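Local coordinates for protein oxidoreductase, Gfo/Idh/MocA family (Vibrio cholerae, PDB 1XEA) that probably acts as an NAD(P)-dependent oxidoreductase of the Gfo/Idh/MocA family, on a substrate that has not been established, at residues 130-135 and 235-240. Sequence-based numbering, arbitrary orientation.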
ATOM      1  N   ASN A 130       0.879   2.993 -21.496  1.00 33.42           N
ATOM      2  CA  ASN A 130       1.196   2.498 -22.830  1.00 33.90           C
ATOM      3  C   ASN A 130       2.469   1.662 -22.838  1.00 35.26           C
ATOM      4  O   ASN A 130       2.685   0.857 -23.745  1.00 36.06           O
ATOM      5  CB  ASN A 130       1.330   3.658 -23.817  1.00 33.10           C
ATOM      6  CG  ASN A 130       0.032   4.452 -23.983  1.00 35.28           C
ATOM      7  OD1 ASN A 130      -1.040   4.035 -23.532  1.00 36.77           O
ATOM      8  ND2 ASN A 130       0.128   5.602 -24.646  1.00 33.73           N
ATOM      9  N   GLN A 131       3.312   1.854 -21.828  1.00 36.92           N
ATOM     10  CA  GLN A 131       4.558   1.110 -21.730  1.00 38.01           C
ATOM     11  C   GLN A 131       4.296  -0.342 -21.394  1.00 37.66           C
ATOM     12  O   GLN A 131       4.988  -1.236 -21.876  1.00 37.92           O
ATOM     13  CB  GLN A 131       5.451   1.707 -20.656  1.00 41.25           C
ATOM     14  CG  GLN A 131       6.589   0.796 -20.252  1.00 47.76           C
ATOM     15  CD  GLN A 131       7.454   1.412 -19.161  1.00 54.66           C
ATOM     16  OE1 GLN A 131       8.231   0.709 -18.493  1.00 56.71           O
ATOM     17  NE2 GLN A 131       7.332   2.740 -18.975  1.00 55.56           N
ATOM     18  N   HIS A 132       3.288  -0.567 -20.562  1.00 36.51           N
ATOM     19  CA  HIS A 132       2.935  -1.910 -20.140  1.00 35.84           C
ATOM     20  C   HIS A 132       1.807  -2.526 -20.969  1.00 36.99           C
ATOM     21  O   HIS A 132       1.867  -3.705 -21.322  1.00 39.89           O
ATOM     22  CB  HIS A 132       2.561  -1.894 -18.652  1.00 33.17           C
ATOM     23  CG  HIS A 132       3.719  -1.616 -17.742  1.00 31.10           C
ATOM     24  ND1 HIS A 132       4.637  -2.582 -17.387  1.00 30.65           N
ATOM     25  CD2 HIS A 132       4.126  -0.474 -17.137  1.00 31.48           C
ATOM     26  CE1 HIS A 132       5.558  -2.047 -16.605  1.00 30.36           C
ATOM     27  NE2 HIS A 132       5.272  -0.769 -16.437  1.00 30.17           N
ATOM     28  N   LEU A 133       0.787  -1.734 -21.288  1.00 37.22           N
ATOM     29  CA  LEU A 133      -0.351  -2.218 -22.073  1.00 37.11           C
ATOM     30  C   LEU A 133      -0.286  -1.707 -23.516  1.00 37.58           C
ATOM     31  O   LEU A 133      -0.708  -0.588 -23.804  1.00 37.60           O
ATOM     32  CB  LEU A 133      -1.646  -1.761 -21.405  1.00 35.97           C
ATOM     33  CG  LEU A 133      -1.663  -1.931 -19.886  1.00 35.70           C
ATOM     34  CD1 LEU A 133      -2.895  -1.251 -19.318  1.00 34.66           C
ATOM     35  CD2 LEU A 133      -1.632  -3.403 -19.530  1.00 34.76           C
ATOM     36  N   SER A 134       0.232  -2.538 -24.422  1.00 38.21           N
ATOM     37  CA  SER A 134       0.374  -2.154 -25.830  1.00 37.30           C
ATOM     38  C   SER A 134      -0.958  -1.817 -26.497  1.00 36.38           C
ATOM     39  O   SER A 134      -1.022  -0.959 -27.379  1.00 35.80           O
ATOM     40  CB  SER A 134       1.095  -3.259 -26.617  1.00 39.12           C
ATOM     41  OG  SER A 134       0.481  -4.529 -26.459  1.00 41.68           O
ATOM     42  N   GLU A 135      -2.013  -2.504 -26.072  1.00 35.95           N
ATOM     43  CA  GLU A 135      -3.335  -2.259 -26.602  1.00 35.20           C
ATOM     44  C   GLU A 135      -3.686  -0.769 -26.467  1.00 34.99           C
ATOM     45  O   GLU A 135      -4.388  -0.219 -27.308  1.00 36.71           O
ATOM     46  CB  GLU A 135      -4.374  -3.105 -25.867  1.00 36.34           C
ATOM     47  CG  GLU A 135      -4.424  -4.596 -26.246  1.00 39.39           C
ATOM     48  CD  GLU A 135      -3.215  -5.414 -25.784  1.00 41.28           C
ATOM     49  OE1 GLU A 135      -2.578  -5.059 -24.764  1.00 41.43           O
ATOM     50  OE2 GLU A 135      -2.917  -6.436 -26.443  1.00 43.54           O
ATOM     51  N   TYR A 235      -3.397  -5.843 -14.278  1.00 26.80           N
ATOM     52  CA  TYR A 235      -2.722  -4.614 -13.834  1.00 26.54           C
ATOM     53  C   TYR A 235      -3.752  -3.703 -13.189  1.00 27.62           C
ATOM     54  O   TYR A 235      -4.912  -3.684 -13.589  1.00 28.16           O
ATOM     55  CB  TYR A 235      -2.134  -3.822 -15.000  1.00 26.23           C
ATOM     56  CG  TYR A 235      -1.000  -4.466 -15.740  1.00 27.06           C
ATOM     57  CD1 TYR A 235      -1.237  -5.448 -16.699  1.00 26.83           C
ATOM     58  CD2 TYR A 235       0.322  -4.079 -15.499  1.00 28.62           C
ATOM     59  CE1 TYR A 235      -0.188  -6.030 -17.403  1.00 26.94           C
ATOM     60  CE2 TYR A 235       1.381  -4.654 -16.192  1.00 28.79           C
ATOM     61  CZ  TYR A 235       1.119  -5.630 -17.143  1.00 28.52           C
ATOM     62  OH  TYR A 235       2.159  -6.215 -17.822  1.00 30.49           O
ATOM     63  N   LEU A 236      -3.321  -2.920 -12.213  1.00 29.60           N
ATOM     64  CA  LEU A 236      -4.225  -1.989 -11.552  1.00 30.39           C
ATOM     65  C   LEU A 236      -3.431  -0.754 -11.192  1.00 31.24           C
ATOM     66  O   LEU A 236      -2.621  -0.779 -10.270  1.00 32.67           O
ATOM     67  CB  LEU A 236      -4.808  -2.594 -10.279  1.00 30.75           C
ATOM     68  CG  LEU A 236      -6.081  -1.965  -9.684  1.00 30.06           C
ATOM     69  CD1 LEU A 236      -6.180  -2.416  -8.238  1.00 31.36           C
ATOM     70  CD2 LEU A 236      -6.061  -0.462  -9.756  1.00 26.42           C
ATOM     71  N   PHE A 237      -3.663   0.330 -11.921  1.00 31.49           N
ATOM     72  CA  PHE A 237      -2.956   1.572 -11.652  1.00 33.18           C
ATOM     73  C   PHE A 237      -3.814   2.505 -10.808  1.00 35.63           C
ATOM     74  O   PHE A 237      -4.943   2.823 -11.185  1.00 38.16           O
ATOM     75  CB  PHE A 237      -2.585   2.263 -12.958  1.00 31.40           C
ATOM     76  CG  PHE A 237      -1.708   1.443 -13.848  1.00 31.59           C
ATOM     77  CD1 PHE A 237      -2.251   0.683 -14.874  1.00 30.60           C
ATOM     78  CD2 PHE A 237      -0.329   1.459 -13.684  1.00 31.01           C
ATOM     79  CE1 PHE A 237      -1.426  -0.044 -15.742  1.00 28.72           C
ATOM     80  CE2 PHE A 237       0.511   0.737 -14.543  1.00 28.57           C
ATOM     81  CZ  PHE A 237      -0.040  -0.014 -15.572  1.00 29.27           C
ATOM     82  N   ASP A 238      -3.279   2.935  -9.667  1.00 35.84           N
ATOM     83  CA  ASP A 238      -3.990   3.841  -8.759  1.00 35.90           C
ATOM     84  C   ASP A 238      -3.659   5.304  -9.068  1.00 33.71           C
ATOM     85  O   ASP A 238      -4.147   6.222  -8.405  1.00 33.82           O
ATOM     86  CB  ASP A 238      -3.628   3.517  -7.303  1.00 37.63           C
ATOM     87  CG  ASP A 238      -2.139   3.335  -7.108  1.00 41.39           C
ATOM     88  OD1 ASP A 238      -1.566   2.379  -7.676  1.00 43.63           O
ATOM     89  OD2 ASP A 238      -1.522   4.149  -6.400  1.00 46.99           O
ATOM     90  N   SER A 239      -2.812   5.512 -10.069  1.00 31.23           N
ATOM     91  CA  SER A 239      -2.429   6.849 -10.487  1.00 29.52           C
ATOM     92  C   SER A 239      -1.700   6.730 -11.825  1.00 30.95           C
ATOM     93  O   SER A 239      -1.686   5.662 -12.444  1.00 32.37           O
ATOM     94  CB  SER A 239      -1.506   7.509  -9.457  1.00 25.81           C
ATOM     95  OG  SER A 239      -0.194   6.993  -9.512  1.00 22.83           O
ATOM     96  N   PHE A 240      -1.093   7.821 -12.273  1.00 30.26           N
ATOM     97  CA  PHE A 240      -0.362   7.793 -13.516  1.00 29.50           C
ATOM     98  C   PHE A 240       1.100   7.429 -13.283  1.00 29.95           C
ATOM     99  O   PHE A 240       1.838   7.233 -14.234  1.00 30.48           O
ATOM    100  CB  PHE A 240      -0.469   9.152 -14.218  1.00 30.97           C
ATOM    101  CG  PHE A 240      -1.868   9.518 -14.617  1.00 33.61           C
ATOM    102  CD1 PHE A 240      -2.462  10.674 -14.122  1.00 32.25           C
ATOM    103  CD2 PHE A 240      -2.618   8.673 -15.444  1.00 33.78           C
ATOM    104  CE1 PHE A 240      -3.785  10.981 -14.442  1.00 32.45           C
ATOM    105  CE2 PHE A 240      -3.948   8.971 -15.772  1.00 33.44           C
ATOM    106  CZ  PHE A 240      -4.538  10.126 -15.267  1.00 32.65           C
TER
HETATM  107  O   HOH W   1       4.488  -5.183 -18.112  1.00 39.95           O
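His132 and Tyr235 have the closest CA atoms of the two segments, 8.9 Å apart, where the junction between helices 127-132 and 134-138 faces strand 233-237 across a layer of side chains. Tyr235 and Phe237, two residues apart, both set out from the strand toward this junction. Leu133, the N-cap residue of helix 134-138, divides its branches between them: CD2 lies over one face of the Tyr235 ring in a CH-pi contact, 3.9 Å from the centroid and 27° off the normal, while CD1 meets the edge of Phe237, 4.1 Å from CE1. Its CG stands anti to the carbonyl carbon (chi1 -44°), which carries the fork toward the sheet. His132 CB packs 3.9 Å from Tyr235 CE2, with ring planes inclined at 47°. A water joins the two rings, 2.7 Å from His132 ND1, in the imidazole plane, and 2.6 Å from Tyr235 OH. Leu133 also touches Ala228 and Tyr230 of neighbouring strand 223-230. Helices following strand 117-120, the last of the Rossmann sheet, thus pack on the large mixed sheet, consistent with the two-part Gfo/Idh/MocA architecture; the join is apolar, and a bridging water gives His132 ND1 and Tyr235 OH a shared partner.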